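GTPase-activating protein GYP1 (Saccharomyces cerevisiae, PDB 1FKM) stimulates GTP hydrolysis by Ypt/Rab GTPases, notably YPT1 and YPT7, with its TBC domain supplying an arginine and a glutamine finger in trans. Local coordinates at residues I92-T97 with S108-L113; V137-E142 with R252-Y257; A233-W236 with M242-F245. One frame throughout, in Å; residues are numbered along the deposited sequence.

In the fold
Following the chain from its N terminus, interaction 1 (92-97 with 108-113) comes first, closing a short loop between the end of helix 83-93 and the first turns of helix 107-123. Helix 133-145 comes next and opens interaction 2, which closes only after some 110 residues, when 252-257 on helix 247-261 packs back against 137-142. Within that long excursion lies interaction 3, a tight local turn joining helix 230-238 to the segment 242-245. Interactions 1 and 2 meet where Leu-113 and Val-109 rest on Phe-141; interactions 2 and 3 meet where selenomethionine Met-242 touches Thr-138 and Pro-139. Interactions 1 and 3 do not touch.

Interaction 1: residues I92-T97 with S108-L113; sequences IDIPRT and SVQNSL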
loop_
_atom_site.group_PDB
_atom_site.type_symbol
_atom_site.label_atom_id
_atom_site.label_comp_id
_atom_site.label_asym_id
_atom_site.label_seq_id
_atom_site.Cartn_x
_atom_site.Cartn_y
_atom_site.Cartn_z
ATOM N N ILE A 92 -14.373 5.271 -14.088
ATOM C CA ILE A 92 -13.532 6.257 -14.750
ATOM C C ILE A 92 -12.050 6.123 -14.379
ATOM O O ILE A 92 -11.174 6.409 -15.194
ATOM C CB ILE A 92 -14.016 7.686 -14.418
ATOM C CG1 ILE A 92 -15.396 7.912 -15.042
ATOM C CG2 ILE A 92 -13.019 8.717 -14.917
ATOM C CD1 ILE A 92 -16.044 9.231 -14.658
ATOM N N ASP A 93 -11.768 5.676 -13.159
ATOM C CA ASP A 93 -10.381 5.531 -12.717
ATOM C C ASP A 93 -9.735 4.159 -12.899
ATOM O O ASP A 93 -8.522 4.066 -13.100
ATOM C CB ASP A 93 -10.254 5.943 -11.248
ATOM C CG ASP A 93 -10.206 7.446 -11.067
ATOM O OD1 ASP A 93 -10.320 8.174 -12.077
ATOM O OD2 ASP A 93 -10.049 7.899 -9.913
ATOM N N ILE A 94 -10.526 3.095 -12.835
ATOM C CA ILE A 94 -9.981 1.749 -12.966
ATOM C C ILE A 94 -9.106 1.519 -14.205
ATOM O O ILE A 94 -7.922 1.192 -14.080
ATOM C CB ILE A 94 -11.107 0.688 -12.941
ATOM C CG1 ILE A 94 -11.761 0.663 -11.559
ATOM C CG2 ILE A 94 -10.544 -0.689 -13.285
ATOM C CD1 ILE A 94 -10.813 0.278 -10.440
ATOM N N PRO A 95 -9.673 1.691 -15.410
ATOM C CA PRO A 95 -8.916 1.489 -16.651
ATOM C C PRO A 95 -7.640 2.324 -16.736
ATOM O O PRO A 95 -6.742 2.015 -17.520
ATOM C CB PRO A 95 -9.923 1.876 -17.736
ATOM C CG PRO A 95 -11.237 1.552 -17.115
ATOM C CD PRO A 95 -11.060 2.084 -15.714
ATOM N N ARG A 96 -7.564 3.373 -15.925
ATOM C CA ARG A 96 -6.405 4.260 -15.929
ATOM C C ARG A 96 -5.414 4.038 -14.781
ATOM O O ARG A 96 -4.467 4.810 -14.622
ATOM C CB ARG A 96 -6.881 5.717 -15.920
ATOM C CG ARG A 96 -7.890 6.048 -17.018
ATOM C CD ARG A 96 -8.178 7.544 -17.085
ATOM N NE ARG A 96 -8.795 8.054 -15.862
ATOM C CZ ARG A 96 -8.993 9.345 -15.607
ATOM N NH1 ARG A 96 -8.621 10.261 -16.492
ATOM N NH2 ARG A 96 -9.561 9.721 -14.469
ATOM N N THR A 97 -5.627 2.989 -13.991
ATOM C CA THR A 97 -4.744 2.674 -12.864
ATOM C C THR A 97 -3.552 1.822 -13.314
ATOM O O THR A 97 -3.722 0.862 -14.061
ATOM C CB THR A 97 -5.515 1.916 -11.758
ATOM O OG1 THR A 97 -6.563 2.751 -11.255
ATOM C CG2 THR A 97 -4.588 1.538 -10.613
ATOM N N SER A 108 -10.509 -8.958 -16.437
ATOM C CA SER A 108 -10.794 -9.674 -15.204
ATOM C C SER A 108 -10.296 -8.858 -14.018
ATOM O O SER A 108 -10.957 -8.788 -12.982
ATOM C CB SER A 108 -10.120 -11.051 -15.213
ATOM O OG SER A 108 -8.711 -10.927 -15.263
ATOM N N VAL A 109 -9.136 -8.234 -14.179
ATOM C CA VAL A 109 -8.548 -7.417 -13.118
ATOM C C VAL A 109 -9.338 -6.127 -12.927
ATOM O O VAL A 109 -9.600 -5.715 -11.798
ATOM C CB VAL A 109 -7.076 -7.075 -13.429
ATOM C CG1 VAL A 109 -6.519 -6.118 -12.375
ATOM C CG2 VAL A 109 -6.247 -8.360 -13.454
ATOM N N GLN A 110 -9.719 -5.487 -14.028
ATOM C CA GLN A 110 -10.492 -4.256 -13.932
ATOM C C GLN A 110 -11.820 -4.495 -13.217
ATOM O O GLN A 110 -12.215 -3.715 -12.353
ATOM C CB GLN A 110 -10.738 -3.674 -15.326
ATOM C CG GLN A 110 -9.515 -2.985 -15.914
ATOM C CD GLN A 110 -9.747 -2.495 -17.328
ATOM O OE1 GLN A 110 -10.873 -2.185 -17.711
ATOM N NE2 GLN A 110 -8.678 -2.401 -18.103
ATOM N N ASN A 111 -12.507 -5.576 -13.576
ATOM C CA ASN A 111 -13.786 -5.899 -12.954
ATOM C C ASN A 111 -13.630 -6.239 -11.469
ATOM O O ASN A 111 -14.493 -5.898 -10.651
ATOM C CB ASN A 111 -14.460 -7.069 -13.682
ATOM C CG ASN A 111 -14.815 -6.735 -15.122
ATOM O OD1 ASN A 111 -15.238 -5.623 -15.421
ATOM N ND2 ASN A 111 -14.657 -7.704 -16.015
ATOM N N SER A 112 -12.540 -6.916 -11.119
ATOM C CA SER A 112 -12.296 -7.270 -9.723
ATOM C C SER A 112 -12.045 -6.016 -8.894
ATOM O O SER A 112 -12.627 -5.853 -7.823
ATOM C CB SER A 112 -11.090 -8.209 -9.598
ATOM O OG SER A 112 -11.429 -9.537 -9.955
ATOM N N LEU A 113 -11.177 -5.133 -9.385
ATOM C CA LEU A 113 -10.875 -3.899 -8.660
ATOM C C LEU A 113 -12.106 -3.001 -8.568
ATOM O O LEU A 113 -12.314 -2.316 -7.573
ATOM C CB LEU A 113 -9.716 -3.151 -9.333
ATOM C CG LEU A 113 -8.372 -3.897 -9.316
ATOM C CD1 LEU A 113 -7.280 -3.015 -9.934
ATOM C CD2 LEU A 113 -7.993 -4.271 -7.875
#
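Ile-94 lies against the side of helix 107-123, with its two branches on different turns. Its CG2 methyl sits 3.6 Å from Gln-110 CB and equally near Gln-110 CG, while CD1 reaches Leu-113 CB at 3.8 Å. This is the arginine-finger segment of the TBC domain: Arg-96, the catalytic arginine supplied to the GTPase, sits two residues beyond Ile-94. CG2 of Ile-94 is opposite the backbone N (CG1 at chi1 -67°), an arrangement that gives one branch to Gln-110 and the other to Leu-113. Beyond CB, Gln-110 runs out extended (chi2 176°) across the proline ring at about a right angle, bringing OE1 to 3.8 Å from Pro-95 CG. The amide also has weak hydrogen bonds, OE1 with Lys-107 NZ and NE2 with Tyr-104 O. No hydrogen bond spans the two segments, so van der Waals contact of Ile-94 and Pro-95 with the Gln-110 chain and Leu-113 joins them. With an alanine in place of Gln-110, the contacts of CG with Ile-94 CG2 and of the amide with Pro-95 would be gone, probably leaving the proline ring without this neighbour.

Further out, Ile-94 continues onto Gln-114 and Leu-117 of the same helix. The turn itself is tied by Asp-93 O, which receives Arg-96 N and Thr-97 OG1 from opposite faces of its carbonyl plane. The OD2 of Asp-93 is hydrogen-bonded to Tyr-129 OH. Its other carboxylate oxygen holds the finger in a salt bridge: Arg-96 NH2 meets Asp-93 OD1 at 2.9 Å, nearly along the C-O axis and within 5° of the guanidinium plane.

Interaction 2: residues V137-E142 with R252-Y257; sequences VTPFFE and RMWDTY
The indole of Trp-254 carries Pro-139 on one face and presents its edge to Phe-140. Over the six-membered ring, Pro-139 CB makes a CH-pi contact, 3.8 Å from the centroid and only 13° off the normal; Pro-139 CG lies beside it, 3.9 Å from Trp-254 CH2. At the rim, Trp-254 CZ3 points into the face of the Phe-140 ring in a T-shaped (edge-to-face) pair. The planes stand at 70°, the centroids are 5.0 Å apart, and CZ3 comes to 3.5 Å from Phe-140 CE2, displaced from the centre of the phenyl ring toward its rim.

Successive residues of one helix thus meet a face and the edge of a single indole. With CG of Trp-254 opposite its own carbonyl carbon (chi1 -79°), the ring system reaches out from helix 247-261 and spans the distance to helix 133-145; the nearest CA atoms, those of Pro-139 and Trp-254, are 8.4 Å apart. All three residues are buried, and the join is entirely apolar, without a hydrogen bond from one segment to the other. Proline over the face and phenyl ring at the edge probably limit the indole's freedom to turn.

The contact lies near the middle of this all-helical TBC domain, away from the catalytic fingers. Helix 168-186 covers it through Leu-185, which touches both Phe-140 and Trp-254. On its far flank, helix 247-261 packs through Met-253 and Thr-256 against helix 365-382, so that it lies between helix 133-145 and the C-terminal helix.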
loop_
_atom_site.group_PDB
_atom_site.type_symbol
_atom_site.label_atom_id
_atom_site.label_comp_id
_atom_site.label_asym_id
_atom_site.label_seq_id
_atom_site.Cartn_x
_atom_site.Cartn_y
_atom_site.Cartn_z
ATOM N N VAL A 137 -5.008 -0.077 -3.309
ATOM C CA VAL A 137 -5.519 -1.438 -3.343
ATOM C C VAL A 137 -4.618 -2.391 -4.140
ATOM O O VAL A 137 -4.573 -3.588 -3.847
ATOM C CB VAL A 137 -6.956 -1.483 -3.957
ATOM C CG1 VAL A 137 -6.903 -1.178 -5.454
ATOM C CG2 VAL A 137 -7.595 -2.850 -3.710
ATOM N N THR A 138 -3.868 -1.859 -5.108
ATOM C CA THR A 138 -3.050 -2.715 -5.974
ATOM C C THR A 138 -1.915 -3.554 -5.377
ATOM O O THR A 138 -1.726 -4.705 -5.796
ATOM C CB THR A 138 -2.550 -1.923 -7.228
ATOM O OG1 THR A 138 -1.678 -0.854 -6.842
ATOM C CG2 THR A 138 -3.746 -1.329 -7.960
ATOM N N PRO A 139 -1.147 -3.017 -4.406
ATOM C CA PRO A 139 -0.074 -3.850 -3.842
ATOM C C PRO A 139 -0.651 -5.094 -3.162
ATOM O O PRO A 139 -0.053 -6.173 -3.203
ATOM C CB PRO A 139 0.616 -2.914 -2.847
ATOM C CG PRO A 139 0.418 -1.556 -3.489
ATOM C CD PRO A 139 -1.033 -1.627 -3.932
ATOM N N PHE A 140 -1.812 -4.934 -2.529
ATOM C CA PHE A 140 -2.488 -6.049 -1.864
ATOM C C PHE A 140 -2.980 -7.040 -2.912
ATOM O O PHE A 140 -2.747 -8.242 -2.798
ATOM C CB PHE A 140 -3.714 -5.562 -1.081
ATOM C CG PHE A 140 -3.389 -4.921 0.236
ATOM C CD1 PHE A 140 -2.606 -5.583 1.173
ATOM C CD2 PHE A 140 -3.886 -3.660 0.547
ATOM C CE1 PHE A 140 -2.322 -5.001 2.403
ATOM C CE2 PHE A 140 -3.607 -3.068 1.776
ATOM C CZ PHE A 140 -2.826 -3.738 2.704
ATOM N N PHE A 141 -3.678 -6.514 -3.918
ATOM C CA PHE A 141 -4.247 -7.337 -4.986
ATOM C C PHE A 141 -3.178 -8.178 -5.653
ATOM O O PHE A 141 -3.311 -9.394 -5.761
ATOM C CB PHE A 141 -4.932 -6.459 -6.048
ATOM C CG PHE A 141 -5.635 -7.246 -7.123
ATOM C CD1 PHE A 141 -6.863 -7.850 -6.872
ATOM C CD2 PHE A 141 -5.046 -7.422 -8.370
ATOM C CE1 PHE A 141 -7.495 -8.622 -7.846
ATOM C CE2 PHE A 141 -5.672 -8.194 -9.353
ATOM C CZ PHE A 141 -6.893 -8.795 -9.093
ATOM N N GLU A 142 -2.121 -7.513 -6.099
ATOM C CA GLU A 142 -1.016 -8.170 -6.785
ATOM C C GLU A 142 -0.290 -9.194 -5.910
ATOM O O GLU A 142 -0.006 -10.301 -6.355
ATOM C CB GLU A 142 -0.044 -7.101 -7.291
ATOM C CG GLU A 142 1.186 -7.630 -7.963
ATOM C CD GLU A 142 1.935 -6.539 -8.705
ATOM O OE1 GLU A 142 1.289 -5.564 -9.163
ATOM O OE2 GLU A 142 3.164 -6.670 -8.838
ATOM N N ARG A 252 8.232 -4.250 -1.404
ATOM C CA ARG A 252 9.248 -4.435 -0.375
ATOM C C ARG A 252 9.059 -3.439 0.765
ATOM O O ARG A 252 9.194 -3.792 1.935
ATOM C CB ARG A 252 10.648 -4.290 -0.975
ATOM C CG ARG A 252 11.763 -4.255 0.060
ATOM C CD ARG A 252 11.844 -5.527 0.898
ATOM N NE ARG A 252 12.888 -5.388 1.911
ATOM C CZ ARG A 252 12.741 -4.719 3.049
ATOM N NH1 ARG A 252 11.582 -4.137 3.337
ATOM N NH2 ARG A 252 13.766 -4.593 3.880
HETATM N N MSE A 253 8.749 -2.197 0.425
HETATM C CA MSE A 253 8.518 -1.166 1.438
HETATM C C MSE A 253 7.372 -1.564 2.357
HETATM O O MSE A 253 7.431 -1.355 3.576
HETATM C CB MSE A 253 8.139 0.162 0.785
HETATM C CG MSE A 253 9.236 0.842 0.015
HETATM SE SE MSE A 253 8.551 2.467 -0.777
HETATM C CE MSE A 253 8.044 3.386 0.847
ATOM N N TRP A 254 6.315 -2.112 1.768
ATOM C CA TRP A 254 5.159 -2.519 2.565
ATOM C C TRP A 254 5.455 -3.616 3.586
ATOM O O TRP A 254 4.768 -3.702 4.602
ATOM C CB TRP A 254 3.990 -2.898 1.646
ATOM C CG TRP A 254 3.282 -1.667 1.122
ATOM C CD1 TRP A 254 3.859 -0.467 0.801
ATOM C CD2 TRP A 254 1.882 -1.519 0.850
ATOM N NE1 TRP A 254 2.907 0.415 0.350
ATOM C CE2 TRP A 254 1.686 -0.204 0.368
ATOM C CE3 TRP A 254 0.773 -2.370 0.966
ATOM C CZ2 TRP A 254 0.422 0.283 0.002
ATOM C CZ3 TRP A 254 -0.485 -1.883 0.601
ATOM C CH2 TRP A 254 -0.644 -0.570 0.127
ATOM N N ASP A 255 6.467 -4.446 3.339
ATOM C CA ASP A 255 6.824 -5.483 4.316
ATOM C C ASP A 255 7.156 -4.745 5.614
ATOM O O ASP A 255 6.751 -5.147 6.710
ATOM C CB ASP A 255 8.092 -6.262 3.926
ATOM C CG ASP A 255 7.933 -7.110 2.680
ATOM O OD1 ASP A 255 6.797 -7.430 2.276
ATOM O OD2 ASP A 255 8.987 -7.478 2.110
ATOM N N THR A 256 7.920 -3.666 5.472
ATOM C CA THR A 256 8.340 -2.873 6.617
ATOM C C THR A 256 7.217 -2.017 7.188
ATOM O O THR A 256 7.076 -1.922 8.409
ATOM C CB THR A 256 9.552 -1.985 6.265
ATOM O OG1 THR A 256 10.641 -2.820 5.857
ATOM C CG2 THR A 256 9.991 -1.154 7.481
ATOM N N TYR A 257 6.420 -1.390 6.323
ATOM C CA TYR A 257 5.309 -0.590 6.813
ATOM C C TYR A 257 4.362 -1.455 7.642
ATOM O O TYR A 257 3.945 -1.057 8.726
ATOM C CB TYR A 257 4.531 0.033 5.655
ATOM C CG TYR A 257 5.054 1.379 5.213
ATOM C CD1 TYR A 257 6.390 1.552 4.852
ATOM C CD2 TYR A 257 4.199 2.478 5.115
ATOM C CE1 TYR A 257 6.860 2.789 4.401
ATOM C CE2 TYR A 257 4.656 3.713 4.667
ATOM C CZ TYR A 257 5.983 3.861 4.308
ATOM O OH TYR A 257 6.422 5.077 3.834
#

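Interaction 3: residues A233-W236 with M242-F245; sequences AFRW and MREF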
loop_
_atom_site.group_PDB
_atom_site.type_symbol
_atom_site.label_atom_id
_atom_site.label_comp_id
_atom_site.label_asym_id
_atom_site.label_seq_id
_atom_site.Cartn_x
_atom_site.Cartn_y
_atom_site.Cartn_z
ATOM N N ALA A 233 4.198 16.879 -2.359
ATOM C CA ALA A 233 3.915 15.959 -1.264
ATOM C C ALA A 233 2.480 15.453 -1.160
ATOM O O ALA A 233 2.230 14.442 -0.499
ATOM C CB ALA A 233 4.328 16.592 0.059
ATOM N N PHE A 234 1.527 16.138 -1.781
ATOM C CA PHE A 234 0.165 15.635 -1.677
ATOM C C PHE A 234 0.117 14.218 -2.243
ATOM O O PHE A 234 -0.453 13.315 -1.634
ATOM C CB PHE A 234 -0.839 16.498 -2.439
ATOM C CG PHE A 234 -2.240 15.958 -2.372
ATOM C CD1 PHE A 234 -3.011 16.144 -1.233
ATOM C CD2 PHE A 234 -2.754 15.186 -3.408
ATOM C CE1 PHE A 234 -4.274 15.560 -1.119
ATOM C CE2 PHE A 234 -4.016 14.597 -3.306
ATOM C CZ PHE A 234 -4.774 14.785 -2.158
ATOM N N ARG A 235 0.725 14.023 -3.407
ATOM C CA ARG A 235 0.723 12.709 -4.033
ATOM C C ARG A 235 1.501 11.705 -3.184
ATOM O O ARG A 235 1.109 10.543 -3.075
ATOM C CB ARG A 235 1.318 12.788 -5.441
ATOM C CG ARG A 235 1.012 11.572 -6.307
ATOM C CD ARG A 235 1.589 11.724 -7.711
ATOM N NE ARG A 235 3.049 11.697 -7.716
ATOM C CZ ARG A 235 3.796 11.859 -8.803
ATOM N NH1 ARG A 235 3.223 12.063 -9.979
ATOM N NH2 ARG A 235 5.118 11.808 -8.716
ATOM N N TRP A 236 2.603 12.151 -2.585
ATOM C CA TRP A 236 3.411 11.279 -1.733
ATOM C C TRP A 236 2.544 10.743 -0.594
ATOM O O TRP A 236 2.587 9.561 -0.259
ATOM C CB TRP A 236 4.585 12.045 -1.120
ATOM C CG TRP A 236 5.679 12.438 -2.082
ATOM C CD1 TRP A 236 5.644 12.395 -3.445
ATOM C CD2 TRP A 236 6.966 12.953 -1.726
ATOM N NE1 TRP A 236 6.838 12.853 -3.963
ATOM C CE2 TRP A 236 7.665 13.202 -2.926
ATOM C CE3 TRP A 236 7.594 13.228 -0.503
ATOM C CZ2 TRP A 236 8.966 13.716 -2.941
ATOM C CZ3 TRP A 236 8.887 13.737 -0.517
ATOM C CH2 TRP A 236 9.557 13.977 -1.728
HETATM N N MSE A 242 3.626 5.471 -3.496
HETATM C CA MSE A 242 3.552 4.503 -4.586
HETATM C C MSE A 242 3.862 5.059 -5.966
HETATM O O MSE A 242 4.435 4.367 -6.806
HETATM C CB MSE A 242 2.174 3.863 -4.633
HETATM C CG MSE A 242 1.917 2.840 -3.570
HETATM SE SE MSE A 242 0.214 2.044 -3.961
HETATM C CE MSE A 242 0.648 1.286 -5.690
ATOM N N ARG A 243 3.478 6.305 -6.207
ATOM C CA ARG A 243 3.701 6.917 -7.506
ATOM C C ARG A 243 5.133 7.407 -7.688
ATOM O O ARG A 243 5.465 7.981 -8.723
ATOM C CB ARG A 243 2.723 8.077 -7.699
ATOM C CG ARG A 243 1.269 7.677 -7.491
ATOM C CD ARG A 243 0.748 6.846 -8.647
ATOM N NE ARG A 243 0.449 7.683 -9.805
ATOM C CZ ARG A 243 -0.524 8.587 -9.837
ATOM N NH1 ARG A 243 -1.297 8.769 -8.775
ATOM N NH2 ARG A 243 -0.722 9.316 -10.926
ATOM N N GLU A 244 5.977 7.164 -6.689
ATOM C CA GLU A 244 7.369 7.603 -6.742
ATOM C C GLU A 244 8.357 6.445 -6.867
ATOM O O GLU A 244 9.566 6.669 -6.941
ATOM C CB GLU A 244 7.729 8.394 -5.479
ATOM C CG GLU A 244 6.625 9.288 -4.936
ATOM C CD GLU A 244 6.054 10.204 -5.985
ATOM O OE1 GLU A 244 6.847 10.837 -6.710
ATOM O OE2 GLU A 244 4.813 10.299 -6.081
ATOM N N PHE A 245 7.847 5.216 -6.872
ATOM C CA PHE A 245 8.701 4.032 -6.959
ATOM C C PHE A 245 8.120 2.970 -7.881
ATOM O O PHE A 245 6.945 3.026 -8.242
ATOM C CB PHE A 245 8.871 3.383 -5.576
ATOM C CG PHE A 245 9.533 4.258 -4.555
ATOM C CD1 PHE A 245 10.909 4.455 -4.581
ATOM C CD2 PHE A 245 8.789 4.853 -3.546
ATOM C CE1 PHE A 245 11.543 5.236 -3.610
ATOM C CE2 PHE A 245 9.408 5.632 -2.571
ATOM C CZ PHE A 245 10.791 5.824 -2.603
HETATM O O HOH W 1 2.779 8.488 -4.344
#
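Arg-235 was modelled in two conformers; in the one described here it grips the carboxylate of Glu-244 side-on, NE to OE2 and NH2 to OE1, both at 2.8 Å. NH2 also makes a weak bond to OE2. In the two main bonds each oxygen offers its syn lone pair. The NH2 bond is the straighter (153°, against 138° for NE), and OE1 lies close to the guanidinium plane whereas OE2 is tilted from it. The guanidinium and carboxylate planes are 32° apart. A bend at chi3 of Arg-235 swings the guanidinium across to the acid, and NH2 has a further acceptor in Gln-356 O.

A water bridges both segments beside the salt bridge. It donates to Arg-235 O at 2.9 Å and to Glu-244 OE2 at 3.2 Å, and accepts from Arg-243 N at 3.0 Å, so through this water OE2 is linked to the backbone of both segments.

The whole arrangement fastens a 3-10 turn, 242-244, back onto helix 230-238 just before helix 247-261 begins, within the TBC domain. The turn is close to the catalytic fingers, with the side chain of Arg-243 about 6 Å from that of Gln-131, the glutamine finger.

Packing surrounds the charges. Arg-243 CB lies over one face of the Arg-235 guanidinium, 3.6 Å from NE, and Arg-235 CD lies over the guanidinium of Arg-243. Trp-236 meets the acid obliquely, its CD1 3.4 Å from Glu-244 CD. Farther out, Trp-236 meets Phe-232 and Phe-335 edge-to-face.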